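Local coordinates for protein mannan endo-1,4-beta-mannosidase (Mytilus edulis, PDB 2C0H) that hydrolyses internal beta-1,4-mannosidic linkages in the backbones of mannans, galactomannans and glucomannans, working as a monomeric endo-acting glycoside hydrolase of family 5, at residues 263-268 with 294-299; 275-280 with 306-311. The protein carries 3 engineered substitutions. All blocks are in the same frame, centred on the assembly; numbering follows the deposited sequence.

Interaction 1: 263-268 with 294-299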
# COMPACT_ATOMS: atom_id res chain seq x y z
N HIS A 263 -4.88 -1.99 -7.48
CA HIS A 263 -4.26 -1.36 -8.62
C HIS A 263 -5.04 -1.68 -9.89
O HIS A 263 -5.69 -2.73 -10.00
CB HIS A 263 -2.82 -1.85 -8.72
CG HIS A 263 -2.03 -1.64 -7.46
ND1 HIS A 263 -0.81 -2.25 -7.25
CD2 HIS A 263 -2.28 -0.91 -6.35
CE1 HIS A 263 -0.35 -1.90 -6.06
NE2 HIS A 263 -1.22 -1.08 -5.50
N THR A 264 -5.02 -0.77 -10.87
CA THR A 264 -5.77 -1.07 -12.10
C THR A 264 -5.16 -0.38 -13.31
O THR A 264 -4.88 0.83 -13.29
CB THR A 264 -7.28 -0.74 -11.91
OG1 THR A 264 -8.05 -1.17 -13.04
CG2 THR A 264 -7.46 0.72 -11.66
N TYR A 265 -4.91 -1.19 -14.33
CA TYR A 265 -4.35 -0.74 -15.60
C TYR A 265 -5.13 -1.39 -16.74
O TYR A 265 -5.58 -2.53 -16.61
CB TYR A 265 -2.88 -1.14 -15.69
CG TYR A 265 -2.00 -0.56 -14.61
CD1 TYR A 265 -1.48 0.73 -14.72
CD2 TYR A 265 -1.65 -1.29 -13.49
CE1 TYR A 265 -0.66 1.28 -13.76
CE2 TYR A 265 -0.81 -0.76 -12.52
CZ TYR A 265 -0.32 0.54 -12.65
OH TYR A 265 0.53 1.13 -11.73
N ASP A 266 -5.31 -0.67 -17.84
CA ASP A 266 -6.01 -1.21 -19.00
C ASP A 266 -5.16 -2.23 -19.75
O ASP A 266 -3.98 -2.43 -19.43
CB ASP A 266 -6.49 -0.09 -19.93
CG ASP A 266 -5.36 0.61 -20.67
OD1 ASP A 266 -4.19 0.21 -20.54
OD2 ASP A 266 -5.64 1.58 -21.39
N TRP A 267 -5.76 -2.90 -20.72
CA TRP A 267 -5.05 -3.82 -21.60
C TRP A 267 -5.58 -3.62 -23.00
O TRP A 267 -6.78 -3.69 -23.20
CB TRP A 267 -5.25 -5.26 -21.16
CG TRP A 267 -4.54 -6.22 -22.06
CD1 TRP A 267 -5.11 -7.15 -22.88
CD2 TRP A 267 -3.13 -6.32 -22.26
NE1 TRP A 267 -4.14 -7.83 -23.57
CE2 TRP A 267 -2.91 -7.34 -23.21
CE3 TRP A 267 -2.03 -5.64 -21.73
CZ2 TRP A 267 -1.63 -7.70 -23.63
CZ3 TRP A 267 -0.76 -6.00 -22.15
CH2 TRP A 267 -0.57 -7.02 -23.10
N GLN A 268 -4.68 -3.35 -23.94
CA GLN A 268 -5.06 -3.01 -25.31
C GLN A 268 -6.19 -1.96 -25.33
O GLN A 268 -7.20 -2.11 -26.03
CB GLN A 268 -5.46 -4.27 -26.09
CG GLN A 268 -4.41 -5.40 -26.04
CD GLN A 268 -4.84 -6.66 -26.77
OE1 GLN A 268 -5.97 -6.76 -27.27
NE2 GLN A 268 -3.95 -7.65 -26.83
N GLU A 294 -2.87 2.54 -7.46
CA GLU A 294 -2.01 2.78 -8.64
C GLU A 294 -2.90 2.85 -9.87
O GLU A 294 -3.77 2.00 -10.05
CB GLU A 294 -1.02 1.63 -8.88
CG GLU A 294 0.07 1.45 -7.83
CD GLU A 294 1.10 0.39 -8.20
OE1 GLU A 294 1.09 -0.09 -9.36
OE2 GLU A 294 1.93 0.04 -7.32
N PHE A 295 -2.68 3.87 -10.70
CA PHE A 295 -3.33 4.00 -12.01
C PHE A 295 -2.63 5.14 -12.71
O PHE A 295 -1.94 5.94 -12.07
CB PHE A 295 -4.83 4.32 -11.87
CG PHE A 295 -5.12 5.64 -11.24
CD1 PHE A 295 -5.39 6.79 -12.01
CD2 PHE A 295 -5.12 5.78 -9.85
CE1 PHE A 295 -5.65 7.99 -11.42
CE2 PHE A 295 -5.38 6.99 -9.25
CZ PHE A 295 -5.65 8.11 -10.02
N ASN A 296 -2.86 5.27 -14.02
CA ASN A 296 -2.47 6.50 -14.73
C ASN A 296 -3.21 6.62 -16.06
O ASN A 296 -3.81 5.67 -16.55
CB ASN A 296 -0.94 6.62 -14.92
CG ASN A 296 -0.31 5.43 -15.60
OD1 ASN A 296 -0.76 4.96 -16.65
ND2 ASN A 296 0.76 4.91 -14.99
N GLN A 297 -3.19 7.83 -16.59
CA GLN A 297 -3.88 8.15 -17.84
C GLN A 297 -3.30 7.37 -19.01
O GLN A 297 -4.02 6.99 -19.94
CB GLN A 297 -3.76 9.64 -18.05
CG GLN A 297 -4.45 10.21 -19.24
CD GLN A 297 -4.16 11.68 -19.37
OE1 GLN A 297 -4.31 12.47 -18.42
NE2 GLN A 297 -3.70 12.06 -20.55
N GLU A 298 -2.00 7.11 -18.97
CA GLU A 298 -1.35 6.36 -20.04
C GLU A 298 -1.92 4.94 -20.20
O GLU A 298 -1.89 4.37 -21.30
CB GLU A 298 0.17 6.36 -19.81
CG GLU A 298 0.86 7.73 -20.02
CD GLU A 298 0.68 8.77 -18.89
OE1 GLU A 298 0.06 8.48 -17.85
OE2 GLU A 298 1.19 9.91 -19.03
N HIS A 299 -2.45 4.39 -19.11
CA HIS A 299 -3.10 3.08 -19.10
C HIS A 299 -4.54 3.20 -18.60
O HIS A 299 -5.04 2.32 -17.88
CB HIS A 299 -2.28 2.12 -18.23
CG HIS A 299 -0.88 1.95 -18.72
ND1 HIS A 299 0.17 2.73 -18.28
CD2 HIS A 299 -0.35 1.11 -19.65
CE1 HIS A 299 1.28 2.37 -18.91
NE2 HIS A 299 0.99 1.39 -19.74
O HOH W 1 -4.53 3.02 -14.97

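Interaction 2: 275-280 with 306-311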
# COMPACT_ATOMS: atom_id res chain seq x y z
N SER A 275 -12.33 -4.13 -13.25
CA SER A 275 -11.73 -2.86 -12.84
C SER A 275 -12.64 -1.95 -12.01
O SER A 275 -13.80 -1.79 -12.36
CB SER A 275 -11.26 -2.06 -14.05
OG SER A 275 -10.80 -0.78 -13.66
N PRO A 276 -12.10 -1.32 -10.95
CA PRO A 276 -12.86 -0.31 -10.21
C PRO A 276 -13.25 0.90 -11.04
O PRO A 276 -14.12 1.65 -10.61
CB PRO A 276 -11.93 0.10 -9.06
CG PRO A 276 -10.60 -0.45 -9.38
CD PRO A 276 -10.77 -1.56 -10.34
N PHE A 277 -12.64 1.12 -12.20
CA PHE A 277 -13.11 2.19 -13.08
C PHE A 277 -14.32 1.81 -13.96
O PHE A 277 -14.81 2.66 -14.73
CB PHE A 277 -11.95 2.74 -13.94
CG PHE A 277 -10.94 3.52 -13.14
CD1 PHE A 277 -11.25 4.75 -12.56
CD2 PHE A 277 -9.65 3.04 -12.96
CE1 PHE A 277 -10.32 5.46 -11.81
CE2 PHE A 277 -8.71 3.75 -12.22
CZ PHE A 277 -9.04 4.96 -11.64
N LYS A 278 -14.82 0.58 -13.85
CA LYS A 278 -16.02 0.13 -14.58
C LYS A 278 -17.24 -0.04 -13.68
O LYS A 278 -18.34 -0.37 -14.17
CB LYS A 278 -15.74 -1.19 -15.30
CG LYS A 278 -14.66 -1.12 -16.39
CD LYS A 278 -14.94 -0.05 -17.45
CE LYS A 278 -16.27 -0.24 -18.15
NZ LYS A 278 -16.44 0.74 -19.27
N HIS A 279 -17.06 0.19 -12.38
CA HIS A 279 -18.12 -0.04 -11.39
C HIS A 279 -18.01 0.94 -10.24
O HIS A 279 -16.93 1.50 -9.97
CB HIS A 279 -18.02 -1.46 -10.81
CG HIS A 279 -18.05 -2.54 -11.83
ND1 HIS A 279 -19.22 -3.03 -12.38
CD2 HIS A 279 -17.04 -3.24 -12.42
CE1 HIS A 279 -18.93 -3.97 -13.25
NE2 HIS A 279 -17.62 -4.12 -13.29
N SER A 280 -19.10 1.12 -9.52
CA SER A 280 -19.09 1.82 -8.24
C SER A 280 -18.54 0.89 -7.16
O SER A 280 -18.60 -0.34 -7.30
CB SER A 280 -20.49 2.31 -7.87
OG SER A 280 -20.90 3.34 -8.77
N GLU A 306 -8.11 13.80 -14.87
CA GLU A 306 -9.23 14.43 -14.15
C GLU A 306 -10.42 13.47 -13.99
O GLU A 306 -11.00 13.39 -12.89
CB GLU A 306 -9.69 15.68 -14.91
CG GLU A 306 -8.70 16.80 -14.94
CD GLU A 306 -7.88 16.84 -16.21
OE1 GLU A 306 -7.56 15.75 -16.76
OE2 GLU A 306 -7.55 17.97 -16.65
N SER A 307 -10.80 12.77 -15.06
CA SER A 307 -11.92 11.82 -15.03
C SER A 307 -11.66 10.64 -14.11
O SER A 307 -12.58 10.16 -13.47
CB SER A 307 -12.24 11.30 -16.43
OG SER A 307 -12.89 12.31 -17.21
N MET A 308 -10.41 10.20 -14.06
CA MET A 308 -10.06 9.06 -13.20
C MET A 308 -10.14 9.49 -11.72
O MET A 308 -10.72 8.78 -10.89
CB MET A 308 -8.68 8.53 -13.58
CG MET A 308 -8.63 7.97 -15.02
SD MET A 308 -7.02 7.34 -15.56
CE MET A 308 -7.19 5.65 -15.05
N PHE A 309 -9.57 10.64 -11.37
CA PHE A 309 -9.71 11.19 -9.98
C PHE A 309 -11.20 11.43 -9.66
O PHE A 309 -11.67 11.10 -8.56
CB PHE A 309 -8.88 12.46 -9.79
CG PHE A 309 -7.44 12.21 -9.41
CD1 PHE A 309 -7.05 12.13 -8.08
CD2 PHE A 309 -6.47 12.10 -10.38
CE1 PHE A 309 -5.74 11.90 -7.73
CE2 PHE A 309 -5.13 11.91 -10.04
CZ PHE A 309 -4.77 11.80 -8.70
N GLU A 310 -11.96 11.95 -10.62
CA GLU A 310 -13.39 12.18 -10.41
C GLU A 310 -14.17 10.91 -10.14
O GLU A 310 -15.05 10.90 -9.27
CB GLU A 310 -14.01 12.89 -11.62
CG GLU A 310 -15.48 13.31 -11.43
CD GLU A 310 -15.65 14.52 -10.54
OE1 GLU A 310 -14.63 15.13 -10.13
OE2 GLU A 310 -16.82 14.88 -10.25
N TRP A 311 -13.89 9.85 -10.90
CA TRP A 311 -14.56 8.56 -10.72
C TRP A 311 -14.29 8.05 -9.31
O TRP A 311 -15.22 7.70 -8.57
CB TRP A 311 -14.12 7.53 -11.76
CG TRP A 311 -14.91 6.24 -11.69
CD1 TRP A 311 -14.62 5.14 -10.94
CD2 TRP A 311 -16.13 5.94 -12.39
NE1 TRP A 311 -15.57 4.18 -11.13
CE2 TRP A 311 -16.51 4.64 -12.02
CE3 TRP A 311 -16.93 6.65 -13.29
CZ2 TRP A 311 -17.66 4.02 -12.51
CZ3 TRP A 311 -18.06 6.04 -13.79
CH2 TRP A 311 -18.43 4.74 -13.40

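Interaction 1: 263-268 with 294-299
E294 lays its side chain over one face of the H263 ring: CG sits 3.6 Å from the ring centroid, almost on the ring normal, a CH-pi contact, and the carboxylate stacks on the imidazole with the two planes 12° apart. Extended beyond CG, the chain carries the acid across the ring, where OE1 accepts a 2.7 Å hydrogen bond from Y265 OH, on its anti side and 27° out of the carboxylate plane. R63 forms a salt bridge with OE2, so both oxygens are engaged, while H263 ND1 turns to E163. The backbone joins in too, T264 N donating to E294 O over 3.1 Å. At F295 the chains have begun to part; its CA lies 3.8 Å from T264 O. A water then spans the gap, accepting from N296 N and lying within hydrogen-bonding distance of T264 O and H299 O, to both of which it may donate. N296 OD1 receives H299 ND1 on an in-plane lone pair (2.9 Å), which fixes the imidazole's rotation. The edge of Y265 points toward the H299 ring in an offset edge-to-face pair (planes at 87°), and H299 O accepts from D266 N over 3.0 Å. Tyrosine suits its position because a flat ring spans from H299 to the acid and ends in a donor; a phenylalanine here would probably leave E294 OE1 without this hydrogen bond and its carboxylate less firmly oriented. These are the C-terminal ends of neighbouring parallel strands of a TIM barrel, where family 5 enzymes gather their active site: as in related enzymes, E294 is probably the nucleophile, E163 the proton donor and Y265 a substrate-binding residue.

Interaction 2: 275-280 with 306-311
A type I beta turn from S275 to K278, closed by the K278 N to S275 O bond, faces one side of the helical segment 306-311, the CA atoms of F277 and W311 lying 6.9 Å apart. W311 reaches across with CG anti to the backbone N, which carries its indole from the helix to the turn. There NE1 divides its single N-H between two carbonyls: P276 O, at 3.0 Å, is met on a lone pair in its carbonyl plane, whereas H279 O, at 3.2 Å, lies near the indole plane but is approached from above its own carbonyl plane. Neither bond is straight (133° and 145°), as expected of a shared proton. Tryptophan suits the place because it joins this donor to a broad apolar surface, and F277 O rests over one face of that surface. Sliding past the indole in the opposite sense, the F277 ring brings CD1 to 3.8 Å from W311 CD1, with the planes inclined at 52°. M308 covers one face of the same phenyl ring; its CE is 3.7 Å from F277 CE2, and the sulfur stands farther above, a Met-aromatic contact. A bend at chi3 swings this methyl over the ring, a fit that the flexible thioether allows. Within the turn, S275 OG accepts from F277 N over 3.0 Å, forming an ST turn, while F271 and I292 also pack against F277. The whole is a loop packed on an outer helix of the alpha/beta barrel: the long connection between strands 260-263 and 290-294 folds back on helix 305-314, which follows the second of them.

Overall arrangement
The two contacts lie on the same side of the chain's centre, their centres about 11 Å apart, and their segments alternate along the chain: 263-268, 275-280, 294-299, 306-311. Strand 260-263 thus leads into the loop that supplies the first half of both, and strand 290-294 leads into the loop 294-299, the second half of interaction 1, and then into helix 305-314, which carries that of interaction 2. They touch directly: T264 OG1 and S275 OG are 2.8 Å apart, probably hydrogen-bonded, and M308 CE packs on F295. Interaction 1 therefore lines the catalytic end of two adjacent barrel strands, while interaction 2 lies farther out, joining the same loop to the outer helix 305-314.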